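Local coordinates for cellulase (Bacillus sp. BG-CS10, PDB 5E09), which probably hydrolyses internal beta-1,4-glucosidic bonds of cellulose, as a halophilic family 5 glycoside hydrolase that also carries a family 46 carbohydrate-binding module, at residues Ser57-Val62 / Tyr97-Leu102; Thr63-Met68 / Trp107-Asn112; Asn101-Ser106 / Ser146-Arg151; Asn218-Val223 / Pro266-Glu271. All coordinates share one frame; numbering follows the deposited sequence.

Contact 1: Ser57-Val62 / Tyr97-Leu102; sequences SIRIPV and YVMLNL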
loop_
_atom_site.group_PDB
_atom_site.type_symbol
_atom_site.label_atom_id
_atom_site.label_comp_id
_atom_site.label_asym_id
_atom_site.label_seq_id
_atom_site.Cartn_x
_atom_site.Cartn_y
_atom_site.Cartn_z
ATOM N N SER A 57 5.235 -6.087 16.009
ATOM C CA SER A 57 6.211 -5.004 15.958
ATOM C C SER A 57 5.618 -3.764 15.322
ATOM O O SER A 57 4.692 -3.839 14.517
ATOM C CB SER A 57 7.478 -5.431 15.207
ATOM O OG SER A 57 7.189 -5.804 13.875
ATOM N N ILE A 58 6.154 -2.615 15.698
ATOM C CA ILE A 58 5.631 -1.361 15.204
ATOM C C ILE A 58 6.781 -0.469 14.744
ATOM O O ILE A 58 7.810 -0.359 15.413
ATOM C CB ILE A 58 4.776 -0.653 16.284
ATOM C CG1 ILE A 58 4.239 0.684 15.766
ATOM C CG2 ILE A 58 5.574 -0.456 17.561
ATOM C CD1 ILE A 58 3.417 1.439 16.789
ATOM N N ARG A 59 6.611 0.137 13.577
ATOM C CA ARG A 59 7.567 1.108 13.077
ATOM C C ARG A 59 7.039 2.493 13.396
ATOM O O ARG A 59 5.870 2.794 13.157
ATOM C CB ARG A 59 7.787 0.937 11.576
ATOM C CG ARG A 59 8.836 1.866 10.964
ATOM C CD ARG A 59 9.344 1.254 9.663
ATOM N NE ARG A 59 10.273 2.107 8.929
ATOM C CZ ARG A 59 9.913 2.968 7.981
ATOM N NH1 ARG A 59 8.635 3.105 7.660
ATOM N NH2 ARG A 59 10.830 3.691 7.355
ATOM N N ILE A 60 7.891 3.327 13.968
ATOM C CA ILE A 60 7.483 4.675 14.311
ATOM C C ILE A 60 8.324 5.666 13.519
ATOM O O ILE A 60 9.410 6.063 13.953
ATOM C CB ILE A 60 7.611 4.939 15.822
ATOM C CG1 ILE A 60 6.755 3.939 16.597
ATOM C CG2 ILE A 60 7.159 6.349 16.158
ATOM C CD1 ILE A 60 6.915 4.040 18.091
ATOM N N PRO A 61 7.834 6.043 12.331
ATOM C CA PRO A 61 8.522 7.049 11.521
ATOM C C PRO A 61 8.466 8.406 12.204
ATOM O O PRO A 61 7.406 8.821 12.676
ATOM C CB PRO A 61 7.735 7.061 10.203
ATOM C CG PRO A 61 6.430 6.426 10.513
ATOM C CD PRO A 61 6.683 5.454 11.629
ATOM N N VAL A 62 9.601 9.083 12.277
ATOM C CA VAL A 62 9.638 10.421 12.847
ATOM C C VAL A 62 10.374 11.390 11.934
ATOM O O VAL A 62 11.495 11.122 11.508
ATOM C CB VAL A 62 10.311 10.433 14.227
ATOM C CG1 VAL A 62 10.228 11.826 14.830
ATOM C CG2 VAL A 62 9.657 9.413 15.152
ATOM N N TYR A 97 8.160 -5.184 19.323
ATOM C CA TYR A 97 9.424 -4.650 18.832
ATOM C C TYR A 97 9.129 -3.283 18.230
ATOM O O TYR A 97 8.049 -3.078 17.674
ATOM C CB TYR A 97 10.058 -5.558 17.785
ATOM C CG TYR A 97 10.531 -6.905 18.285
ATOM C CD1 TYR A 97 9.652 -7.983 18.387
ATOM C CD2 TYR A 97 11.866 -7.115 18.611
ATOM C CE1 TYR A 97 10.087 -9.226 18.819
ATOM C CE2 TYR A 97 12.311 -8.352 19.047
ATOM C CZ TYR A 97 11.418 -9.404 19.151
ATOM O OH TYR A 97 11.860 -10.634 19.584
ATOM N N VAL A 98 10.075 -2.353 18.350
ATOM C CA VAL A 98 9.902 -1.000 17.821
ATOM C C VAL A 98 11.066 -0.606 16.906
ATOM O O VAL A 98 12.220 -0.878 17.220
ATOM C CB VAL A 98 9.784 0.034 18.959
ATOM C CG1 VAL A 98 9.595 1.443 18.399
ATOM C CG2 VAL A 98 8.640 -0.337 19.882
HETATM N N MSE A 99 10.752 0.011 15.768
HETATM C CA MSE A 99 11.770 0.571 14.882
HETATM C C MSE A 99 11.613 2.087 14.836
HETATM O O MSE A 99 10.520 2.592 14.561
HETATM C CB MSE A 99 11.675 -0.019 13.463
HETATM C CG MSE A 99 12.700 0.578 12.487
HETATM SE SE MSE A 99 12.635 -0.095 10.647
HETATM C CE MSE A 99 12.404 -2.000 11.051
ATOM N N LEU A 100 12.698 2.806 15.117
ATOM C CA LEU A 100 12.680 4.274 15.127
ATOM C C LEU A 100 13.648 4.853 14.088
ATOM O O LEU A 100 14.759 4.340 13.922
ATOM C CB LEU A 100 13.037 4.793 16.518
ATOM C CG LEU A 100 13.100 6.309 16.695
ATOM C CD1 LEU A 100 11.712 6.904 16.592
ATOM C CD2 LEU A 100 13.758 6.686 18.017
ATOM N N ASN A 101 13.240 5.913 13.387
ATOM C CA ASN A 101 14.097 6.478 12.338
ATOM C C ASN A 101 14.180 7.999 12.265
ATOM O O ASN A 101 13.660 8.709 13.124
ATOM C CB ASN A 101 13.659 5.949 10.962
ATOM C CG ASN A 101 12.334 6.532 10.464
ATOM O OD1 ASN A 101 11.834 7.552 10.958
ATOM N ND2 ASN A 101 11.771 5.883 9.450
ATOM N N LEU A 102 14.690 8.434 11.115
ATOM C CA LEU A 102 14.723 9.807 10.657
ATOM C C LEU A 102 13.832 9.521 9.441
ATOM O O LEU A 102 14.119 8.579 8.703
ATOM C CB LEU A 102 16.126 10.209 10.221
ATOM C CG LEU A 102 17.217 10.128 11.291
ATOM C CD1 LEU A 102 18.575 10.479 10.702
ATOM C CD2 LEU A 102 16.886 11.037 12.465
#
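Ile-58 and Val-98 lie side by side on one face of a parallel strand pair and point the same way, Ile-58 CG2 meeting Val-98 CG2 at 3.8 Å. On this face Ile-60 also slants over, its CD1 3.7 Å from Val-98 CG1. The other face carries Arg-59 and the selenomethionine Met-99. Arg-59 runs out with CG anti to the backbone N (chi1 -177°), which brings its guanidinium past Met-99 SE; the selenium sits at the edge, in the plane, 3.7 Å from Arg-59 NE. Strands 57-60 and 97-100 are the second and third of the (beta/alpha)8 barrel, and helix 78-93 makes them a beta-alpha-beta unit. Backbone bonds alternate between them, the straightest from Ile-60 N to Met-99 O (2.8 Å). Further along, Asn-101 OD1 accepts from Val-62 N at 3.0 Å, the donor tilted 22° from the carbonyl plane. The Asn-101 amide stands at 85° to the guanidinium without bonding to it, its ND2 going instead to His-103 ND1; Glu-145 and Glu-271 meet the arginine's charge. Replacing Asn-101 with an alanine would probably leave Val-62 N without its acceptor. Beside that bond, Val-62 CG2 packs on Leu-100 CD1 at 3.5 Å.

Contact 2: Thr63-Met68 / Trp107-Asn112; sequences TWENQM and WLWIYN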
loop_
_atom_site.group_PDB
_atom_site.type_symbol
_atom_site.label_atom_id
_atom_site.label_comp_id
_atom_site.label_asym_id
_atom_site.label_seq_id
_atom_site.Cartn_x
_atom_site.Cartn_y
_atom_site.Cartn_z
ATOM N N THR A 63 9.728 12.506 11.619
ATOM C CA THR A 63 10.390 13.610 10.940
ATOM C C THR A 63 10.812 14.623 11.997
ATOM O O THR A 63 9.984 15.077 12.792
ATOM C CB THR A 63 9.480 14.270 9.893
ATOM O OG1 THR A 63 9.149 13.309 8.882
ATOM C CG2 THR A 63 10.179 15.454 9.244
ATOM N N TRP A 64 12.097 14.968 12.007
ATOM C CA TRP A 64 12.681 15.730 13.111
ATOM C C TRP A 64 12.922 17.208 12.818
ATOM O O TRP A 64 13.005 18.004 13.750
ATOM C CB TRP A 64 14.012 15.103 13.533
ATOM C CG TRP A 64 13.894 13.689 13.989
ATOM C CD1 TRP A 64 14.092 12.570 13.241
ATOM C CD2 TRP A 64 13.546 13.240 15.304
ATOM N NE1 TRP A 64 13.891 11.449 14.006
ATOM C CE2 TRP A 64 13.558 11.834 15.273
ATOM C CE3 TRP A 64 13.228 13.893 16.496
ATOM C CZ2 TRP A 64 13.255 11.068 16.399
ATOM C CZ3 TRP A 64 12.933 13.134 17.608
ATOM C CH2 TRP A 64 12.945 11.734 17.554
ATOM N N GLU A 65 13.041 17.565 11.539
ATOM C CA GLU A 65 13.518 18.893 11.137
ATOM C C GLU A 65 12.833 20.068 11.832
ATOM O O GLU A 65 13.495 21.014 12.262
ATOM C CB GLU A 65 13.366 19.081 9.629
ATOM C CG GLU A 65 13.835 20.453 9.162
ATOM C CD GLU A 65 13.032 20.980 7.995
ATOM O OE1 GLU A 65 13.168 20.432 6.882
ATOM O OE2 GLU A 65 12.257 21.939 8.190
ATOM N N ASN A 66 11.510 20.010 11.937
ATOM C CA ASN A 66 10.744 21.101 12.531
ATOM C C ASN A 66 10.725 21.067 14.062
ATOM O O ASN A 66 10.015 21.842 14.701
ATOM C CB ASN A 66 9.315 21.088 11.986
ATOM C CG ASN A 66 9.242 21.555 10.547
ATOM O OD1 ASN A 66 10.003 22.425 10.129
ATOM N ND2 ASN A 66 8.327 20.976 9.778
ATOM N N GLN A 67 11.513 20.178 14.654
ATOM C CA GLN A 67 11.579 20.089 16.106
ATOM C C GLN A 67 13.009 20.300 16.593
ATOM O O GLN A 67 13.343 19.993 17.740
ATOM C CB GLN A 67 11.044 18.736 16.587
ATOM C CG GLN A 67 9.614 18.428 16.147
ATOM C CD GLN A 67 8.569 19.292 16.848
ATOM O OE1 GLN A 67 8.855 19.951 17.847
ATOM N NE2 GLN A 67 7.348 19.283 16.321
HETATM N N MSE A 68 13.853 20.828 15.714
HETATM C CA MSE A 68 15.272 20.977 16.016
HETATM C C MSE A 68 15.671 22.423 16.268
HETATM O O MSE A 68 15.246 23.326 15.550
HETATM C CB MSE A 68 16.117 20.416 14.874
HETATM C CG MSE A 68 15.958 18.927 14.660
HETATM SE SE MSE A 68 16.987 18.327 13.123
HETATM C CE MSE A 68 18.731 18.268 13.958
ATOM N N TRP A 107 14.331 13.892 2.412
ATOM C CA TRP A 107 14.162 14.760 1.246
ATOM C C TRP A 107 14.045 16.228 1.655
ATOM O O TRP A 107 14.137 17.121 0.815
ATOM C CB TRP A 107 12.944 14.335 0.410
ATOM C CG TRP A 107 11.622 14.439 1.123
ATOM C CD1 TRP A 107 11.016 13.468 1.867
ATOM C CD2 TRP A 107 10.741 15.574 1.152
ATOM N NE1 TRP A 107 9.820 13.928 2.363
ATOM C CE2 TRP A 107 9.627 15.215 1.940
ATOM C CE3 TRP A 107 10.788 16.854 0.591
ATOM C CZ2 TRP A 107 8.565 16.095 2.180
ATOM C CZ3 TRP A 107 9.732 17.724 0.829
ATOM C CH2 TRP A 107 8.634 17.337 1.617
ATOM N N LEU A 108 13.804 16.440 2.951
ATOM C CA LEU A 108 13.730 17.766 3.570
ATOM C C LEU A 108 15.077 18.509 3.684
ATOM O O LEU A 108 15.156 19.711 3.429
ATOM C CB LEU A 108 13.072 17.670 4.950
ATOM C CG LEU A 108 11.643 17.123 4.984
ATOM C CD1 LEU A 108 11.146 17.007 6.417
ATOM C CD2 LEU A 108 10.713 17.997 4.158
ATOM N N TRP A 109 16.091 17.793 4.198
ATOM C CA TRP A 109 17.448 18.338 4.393
ATOM C C TRP A 109 18.671 17.375 4.325
ATOM O O TRP A 109 19.806 17.821 4.491
ATOM C CB TRP A 109 17.506 19.138 5.700
ATOM C CG TRP A 109 17.194 18.322 6.917
ATOM C CD1 TRP A 109 15.967 18.121 7.477
ATOM C CD2 TRP A 109 18.128 17.597 7.726
ATOM N NE1 TRP A 109 16.077 17.315 8.583
ATOM C CE2 TRP A 109 17.394 16.980 8.759
ATOM C CE3 TRP A 109 19.512 17.408 7.677
ATOM C CZ2 TRP A 109 17.998 16.189 9.733
ATOM C CZ3 TRP A 109 20.110 16.623 8.647
ATOM C CH2 TRP A 109 19.354 16.023 9.661
ATOM N N ILE A 110 18.449 16.083 4.082
ATOM C CA ILE A 110 19.519 15.088 3.978
ATOM C C ILE A 110 19.917 15.001 2.506
ATOM O O ILE A 110 21.083 14.839 2.148
ATOM C CB ILE A 110 19.061 13.705 4.472
ATOM C CG1 ILE A 110 18.574 13.789 5.920
ATOM C CG2 ILE A 110 20.190 12.694 4.343
ATOM C CD1 ILE A 110 18.105 12.467 6.484
ATOM N N TYR A 111 18.887 15.120 1.674
ATOM C CA TYR A 111 18.931 15.107 0.213
ATOM C C TYR A 111 20.026 15.990 -0.403
ATOM O O TYR A 111 20.503 15.728 -1.506
ATOM C CB TYR A 111 17.544 15.538 -0.276
ATOM C CG TYR A 111 17.342 15.752 -1.754
ATOM C CD1 TYR A 111 16.959 14.699 -2.582
ATOM C CD2 TYR A 111 17.446 17.020 -2.310
ATOM C CE1 TYR A 111 16.736 14.893 -3.935
ATOM C CE2 TYR A 111 17.225 17.224 -3.663
ATOM C CZ TYR A 111 16.870 16.156 -4.469
ATOM O OH TYR A 111 16.649 16.348 -5.813
ATOM N N ASN A 112 20.432 17.019 0.335
ATOM C CA ASN A 112 21.288 18.077 -0.188
ATOM C C ASN A 112 22.753 17.953 0.208
ATOM O O ASN A 112 23.414 18.950 0.476
ATOM C CB ASN A 112 20.764 19.431 0.286
ATOM C CG ASN A 112 19.932 20.124 -0.757
ATOM O OD1 ASN A 112 20.428 20.980 -1.492
ATOM N ND2 ASN A 112 18.656 19.755 -0.841
#
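The indole NE1 of Trp-109 has a methylene beside it, Glu-65 CB at 3.4 Å, while its N-H goes to Asp-105 OD1. The two side chains, glutamate and tryptophan, slide past each other in opposite directions. CB and CG of Glu-65 make the closest approach to the pyrrole end of the ring: CG, anti to the backbone N (chi1 179°), reaches Trp-109 CD1 at 3.6 Å, and the carboxylate plane stands 61° from the indole. The other oxygen of Asp-105 receives the backbone N of Trp-64, so one carboxylate serves both sides of the contact. At the end of the glutamate, Glu-65 OE1 lies 3.4 Å from an apolar partner, Leu-108 CB, with Trp-109 CD1 also near. All this belongs to the C-terminal rim of the (beta/alpha)8 barrel: residues 63-68 follow the second strand, and helix 105-110, with a wider pi-type turn, follows the third. At the benzo end of the indole, Met-68, a selenomethionine, makes an oblique Met-aromatic contact, SE being 4.1 Å from Trp-109 CZ2. Lys-123 adds a cation-pi contact to the same indole. A glycine in place of Glu-65 would probably open a gap beside Trp-109 CD1 and NE1 and take the packing off Leu-108 CB. At the start of the loop, Thr-63 meets Leu-108 at about a right angle, Thr-63 CG2 lying 3.4 Å from Leu-108 CD1, while Thr-63 OG1 bonds to the backbone O of Asp-28.

Contact 3: Asn101-Ser106 / Ser146-Arg151; sequences NLHHDS and SVNEPR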
loop_
_atom_site.group_PDB
_atom_site.type_symbol
_atom_site.label_atom_id
_atom_site.label_comp_id
_atom_site.label_asym_id
_atom_site.label_seq_id
_atom_site.Cartn_x
_atom_site.Cartn_y
_atom_site.Cartn_z
ATOM N N ASN A 101 13.240 5.913 13.387
ATOM C CA ASN A 101 14.097 6.478 12.338
ATOM C C ASN A 101 14.180 7.999 12.265
ATOM O O ASN A 101 13.660 8.709 13.124
ATOM C CB ASN A 101 13.659 5.949 10.962
ATOM C CG ASN A 101 12.334 6.532 10.464
ATOM O OD1 ASN A 101 11.834 7.552 10.958
ATOM N ND2 ASN A 101 11.771 5.883 9.450
ATOM N N LEU A 102 14.690 8.434 11.115
ATOM C CA LEU A 102 14.723 9.807 10.657
ATOM C C LEU A 102 13.832 9.521 9.441
ATOM O O LEU A 102 14.119 8.579 8.703
ATOM C CB LEU A 102 16.126 10.209 10.221
ATOM C CG LEU A 102 17.217 10.128 11.291
ATOM C CD1 LEU A 102 18.575 10.479 10.702
ATOM C CD2 LEU A 102 16.886 11.037 12.465
ATOM N N HIS A 103 12.798 10.308 9.215
ATOM C CA HIS A 103 11.910 10.034 8.101
ATOM C C HIS A 103 11.926 10.994 6.929
ATOM O O HIS A 103 12.697 10.819 6.041
ATOM C CB HIS A 103 10.495 9.811 8.596
ATOM C CG HIS A 103 9.673 8.948 7.707
ATOM N ND1 HIS A 103 9.807 7.586 7.670
ATOM C CD2 HIS A 103 8.698 9.250 6.831
ATOM C CE1 HIS A 103 8.959 7.088 6.804
ATOM N NE2 HIS A 103 8.264 8.077 6.290
ATOM N N HIS A 104 11.081 11.998 6.924
ATOM C CA HIS A 104 11.030 12.933 5.817
ATOM C C HIS A 104 12.245 13.812 5.736
ATOM O O HIS A 104 12.495 14.453 4.755
ATOM C CB HIS A 104 9.717 13.676 5.739
ATOM C CG HIS A 104 8.588 12.807 5.322
ATOM N ND1 HIS A 104 8.669 11.959 4.252
ATOM C CD2 HIS A 104 7.367 12.620 5.853
ATOM C CE1 HIS A 104 7.542 11.299 4.132
ATOM N NE2 HIS A 104 6.736 11.684 5.093
ATOM N N ASP A 105 12.999 13.812 6.806
ATOM C CA ASP A 105 14.264 14.531 6.835
ATOM C C ASP A 105 15.121 14.173 5.629
ATOM O O ASP A 105 15.937 14.970 5.178
ATOM C CB ASP A 105 15.030 14.220 8.121
ATOM C CG ASP A 105 14.239 14.551 9.362
ATOM O OD1 ASP A 105 14.117 15.752 9.684
ATOM O OD2 ASP A 105 13.746 13.609 10.023
ATOM N N SER A 106 14.928 12.962 5.120
ATOM C CA SER A 106 15.639 12.490 3.941
ATOM C C SER A 106 15.540 13.443 2.747
ATOM O O SER A 106 16.551 13.758 2.130
ATOM C CB SER A 106 15.115 11.116 3.537
ATOM O OG SER A 106 13.737 11.182 3.211
ATOM N N SER A 146 18.668 4.095 9.998
ATOM C CA SER A 146 19.453 5.305 9.759
ATOM C C SER A 146 18.667 6.454 9.148
ATOM O O SER A 146 18.721 7.575 9.649
ATOM C CB SER A 146 20.635 4.978 8.853
ATOM O OG SER A 146 20.170 4.483 7.612
ATOM N N VAL A 147 17.950 6.170 8.065
ATOM C CA VAL A 147 17.216 7.195 7.327
ATOM C C VAL A 147 16.183 6.539 6.414
ATOM O O VAL A 147 16.456 5.508 5.797
ATOM C CB VAL A 147 18.173 8.077 6.492
ATOM C CG1 VAL A 147 19.203 7.208 5.766
ATOM C CG2 VAL A 147 17.404 8.954 5.504
ATOM N N ASN A 148 14.989 7.117 6.340
ATOM C CA ASN A 148 13.965 6.569 5.464
ATOM C C ASN A 148 14.196 6.958 4.019
ATOM O O ASN A 148 14.436 8.125 3.732
ATOM C CB ASN A 148 12.579 7.033 5.894
ATOM C CG ASN A 148 11.487 6.463 5.016
ATOM O OD1 ASN A 148 11.188 5.272 5.084
ATOM N ND2 ASN A 148 10.893 7.305 4.172
ATOM N N GLU A 149 14.114 5.974 3.125
ATOM C CA GLU A 149 14.163 6.186 1.672
ATOM C C GLU A 149 15.179 7.237 1.219
ATOM O O GLU A 149 14.797 8.275 0.683
ATOM C CB GLU A 149 12.766 6.564 1.154
ATOM C CG GLU A 149 11.723 5.475 1.411
ATOM C CD GLU A 149 10.414 5.678 0.651
ATOM O OE1 GLU A 149 10.245 6.744 0.019
ATOM O OE2 GLU A 149 9.559 4.761 0.682
ATOM N N PRO A 150 16.477 6.967 1.432
ATOM C CA PRO A 150 17.527 7.934 1.094
ATOM C C PRO A 150 17.549 8.284 -0.389
ATOM O O PRO A 150 17.570 7.393 -1.235
ATOM C CB PRO A 150 18.820 7.209 1.490
ATOM C CG PRO A 150 18.398 6.105 2.391
ATOM C CD PRO A 150 17.038 5.700 1.928
ATOM N N ARG A 151 17.541 9.576 -0.691
ATOM C CA ARG A 151 17.650 10.050 -2.064
ATOM C C ARG A 151 18.514 11.307 -2.051
ATOM O O ARG A 151 18.574 12.004 -1.044
ATOM C CB ARG A 151 16.261 10.324 -2.652
ATOM C CG ARG A 151 16.205 10.423 -4.170
ATOM C CD ARG A 151 14.819 10.861 -4.642
ATOM N NE ARG A 151 13.833 10.747 -3.575
ATOM C CZ ARG A 151 13.139 11.769 -3.088
ATOM N NH1 ARG A 151 13.297 12.987 -3.593
ATOM N NH2 ARG A 151 12.272 11.564 -2.107
HETATM O O HOH W 1 10.880 10.198 3.373
HETATM O O HOH W 2 18.254 11.466 1.800
#
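His-103 and Asn-148 lie side by side, imidazole and amide stacked with their planes 18° apart and Asn-148 ND2 over one ring face, offset toward the rim; the spacing of the stack is doubtful. Asn-148 CG stands anti to the backbone N (chi1 -179°), which lays the amide over the ring. Asn-101 ND2 holds the ring's turn, donating to His-103 ND1 at 3.2 Å from within the imidazole plane. Asn-148 OD1 takes a hydrogen bond from Arg-59, and Asn-148 ND2 gives one to a water at 3.0 Å. That water also bonds to His-104 ND1 and Ser-106 OG, so three side chains meet at one site. The sequence Asn-Glu-Pro at 148-150 is the family 5 signature after the fourth barrel strand; here it is pinned to the loop after the third by Asn-148 N donating to Leu-102 O at 2.9 Å. Ser-106 directs its CB at the loop, 3.7 Å from Val-147 CG2. A second water accepts from Arg-151 N at 3.2 Å and donates to Ser-106 O at 2.9 Å.

Contact 4: Asn218-Val223 / Pro266-Glu271; sequences NLIATV and PVVLGE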
loop_
_atom_site.group_PDB
_atom_site.type_symbol
_atom_site.label_atom_id
_atom_site.label_comp_id
_atom_site.label_asym_id
_atom_site.label_seq_id
_atom_site.Cartn_x
_atom_site.Cartn_y
_atom_site.Cartn_z
ATOM N N ASN A 218 24.763 -7.667 14.319
ATOM C CA ASN A 218 23.432 -7.161 14.646
ATOM C C ASN A 218 22.908 -6.126 13.658
ATOM O O ASN A 218 22.494 -5.035 14.046
ATOM C CB ASN A 218 23.444 -6.576 16.058
ATOM C CG ASN A 218 23.658 -7.644 17.127
ATOM O OD1 ASN A 218 22.968 -8.664 17.150
ATOM N ND2 ASN A 218 24.633 -7.420 17.999
ATOM N N LEU A 219 22.919 -6.483 12.378
ATOM C CA LEU A 219 22.509 -5.569 11.322
ATOM C C LEU A 219 21.371 -6.170 10.496
ATOM O O LEU A 219 21.324 -7.376 10.264
ATOM C CB LEU A 219 23.702 -5.223 10.423
ATOM C CG LEU A 219 24.874 -4.457 11.058
ATOM C CD1 LEU A 219 25.982 -4.218 10.043
ATOM C CD2 LEU A 219 24.424 -3.139 11.660
ATOM N N ILE A 220 20.454 -5.311 10.064
ATOM C CA ILE A 220 19.272 -5.720 9.321
ATOM C C ILE A 220 19.125 -4.878 8.062
ATOM O O ILE A 220 19.222 -3.658 8.120
ATOM C CB ILE A 220 17.993 -5.576 10.168
ATOM C CG1 ILE A 220 18.134 -6.326 11.497
ATOM C CG2 ILE A 220 16.778 -6.057 9.389
ATOM C CD1 ILE A 220 17.202 -5.818 12.576
ATOM N N ALA A 221 18.905 -5.526 6.926
ATOM C CA ALA A 221 18.656 -4.815 5.679
ATOM C C ALA A 221 17.183 -4.442 5.592
ATOM O O ALA A 221 16.329 -5.210 6.021
ATOM C CB ALA A 221 19.066 -5.670 4.486
ATOM N N THR A 222 16.872 -3.269 5.052
ATOM C CA THR A 222 15.472 -2.944 4.844
ATOM C C THR A 222 15.168 -2.425 3.448
ATOM O O THR A 222 15.938 -1.657 2.863
ATOM C CB THR A 222 14.960 -1.911 5.861
ATOM O OG1 THR A 222 13.568 -1.674 5.618
ATOM C CG2 THR A 222 15.720 -0.592 5.759
ATOM N N VAL A 223 14.032 -2.862 2.915
ATOM C CA VAL A 223 13.569 -2.339 1.635
ATOM C C VAL A 223 12.077 -2.046 1.720
ATOM O O VAL A 223 11.412 -2.440 2.683
ATOM C CB VAL A 223 13.853 -3.309 0.466
ATOM C CG1 VAL A 223 15.344 -3.354 0.164
ATOM C CG2 VAL A 223 13.326 -4.704 0.767
ATOM N N PRO A 266 19.229 -10.757 7.631
ATOM C CA PRO A 266 17.766 -10.744 7.664
ATOM C C PRO A 266 17.202 -9.472 7.035
ATOM O O PRO A 266 17.821 -8.410 7.129
ATOM C CB PRO A 266 17.455 -10.808 9.156
ATOM C CG PRO A 266 18.604 -10.099 9.788
ATOM C CD PRO A 266 19.812 -10.423 8.943
ATOM N N VAL A 267 16.037 -9.587 6.406
ATOM C CA VAL A 267 15.432 -8.470 5.702
ATOM C C VAL A 267 14.110 -8.041 6.340
ATOM O O VAL A 267 13.284 -8.876 6.715
ATOM C CB VAL A 267 15.192 -8.821 4.217
ATOM C CG1 VAL A 267 14.528 -7.656 3.480
ATOM C CG2 VAL A 267 16.503 -9.209 3.550
ATOM N N VAL A 268 13.941 -6.730 6.486
ATOM C CA VAL A 268 12.663 -6.142 6.845
ATOM C C VAL A 268 12.098 -5.324 5.678
ATOM O O VAL A 268 12.708 -4.347 5.208
ATOM C CB VAL A 268 12.767 -5.242 8.092
ATOM C CG1 VAL A 268 11.450 -4.511 8.322
ATOM C CG2 VAL A 268 13.144 -6.066 9.324
ATOM N N LEU A 269 10.941 -5.759 5.195
ATOM C CA LEU A 269 10.138 -4.965 4.285
ATOM C C LEU A 269 9.481 -3.862 5.112
ATOM O O LEU A 269 8.351 -4.004 5.564
ATOM C CB LEU A 269 9.095 -5.836 3.576
ATOM C CG LEU A 269 8.261 -5.159 2.490
ATOM C CD1 LEU A 269 9.168 -4.544 1.439
ATOM C CD2 LEU A 269 7.321 -6.161 1.852
ATOM N N GLY A 270 10.206 -2.772 5.326
ATOM C CA GLY A 270 9.798 -1.759 6.286
ATOM C C GLY A 270 8.505 -1.037 5.966
ATOM O O GLY A 270 7.850 -0.493 6.859
ATOM N N GLU A 271 8.149 -1.009 4.686
ATOM C CA GLU A 271 6.863 -0.489 4.245
ATOM C C GLU A 271 6.350 -1.313 3.086
ATOM O O GLU A 271 7.107 -1.649 2.170
ATOM C CB GLU A 271 6.959 0.977 3.809
ATOM C CG GLU A 271 7.395 1.948 4.880
ATOM C CD GLU A 271 7.390 3.378 4.390
ATOM O OE1 GLU A 271 6.818 3.621 3.305
ATOM O OE2 GLU A 271 7.961 4.253 5.081
#
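Thr-222 faces Val-268 across the sixth and seventh strands of the (beta/alpha)8 barrel, which run parallel with a 38° twist between the short segments 219-223 and 267-271. Thr-222 CB sits 3.4 Å from Val-268 O. One step out, OG1 is anti to the backbone N (chi1 -178°), and this swings it back over the neighbouring strand to donate to Val-268 O at 2.8 Å. The same oxygen accepts Val-223 N at 3.0 Å, and the two donors arrive from opposite faces of its carbonyl plane; an acceptor gripped by two hydrogen bonds is probably well fixed. OG1 also lies close to the backbone of Gly-270, where the lack of a side chain leaves it room. CG2 stands between the backbone N and the carbonyl carbon, and the Thr-222 side chain also touches Val-191 and Pro-193 of strand 190-193. On the same face Ile-220 CG2 packs on Val-268 CG2 at 3.6 Å, crossing obliquely. On the opposite face Val-267 and Leu-269 touch helix 243-261, Val-267 at Val-256 and Phe-260, Leu-269 at Phe-253. Val-268 N donates to Ala-221 O at 2.9 Å, nearly straight, within a run that begins with Ala-221 N to Pro-266 O. Leu-269 centres an inverse gamma turn, and past it Gly-270 N makes a bent bond, 2.9 Å, to Val-223 O, while Leu-269 CD1 comes within 3.3 Å of that same oxygen.

Overall arrangement
From the N terminus, residues 57-62 and then 63-68 open contacts 1 and 2 on and just after the second barrel strand. Contact 1 closes first, at 97-102 on the third strand; contact 2 closes at 107-112, so the two cross. Contact 3 begins on Asn-101 and Leu-102, where contact 1 ends, crosses contact 2, and closes at 146-151 after the fourth strand. Contact 4 comes later in series, pairing the sixth and seventh strands. Contacts 2 and 3 share helix 105-110 on the rim, their centres about 9 Å apart. Across the barrel interior, Arg-59 of contact 1 joins contact 4 through a salt bridge to Glu-271, which also packs against His-103 and Asn-148 of contact 3.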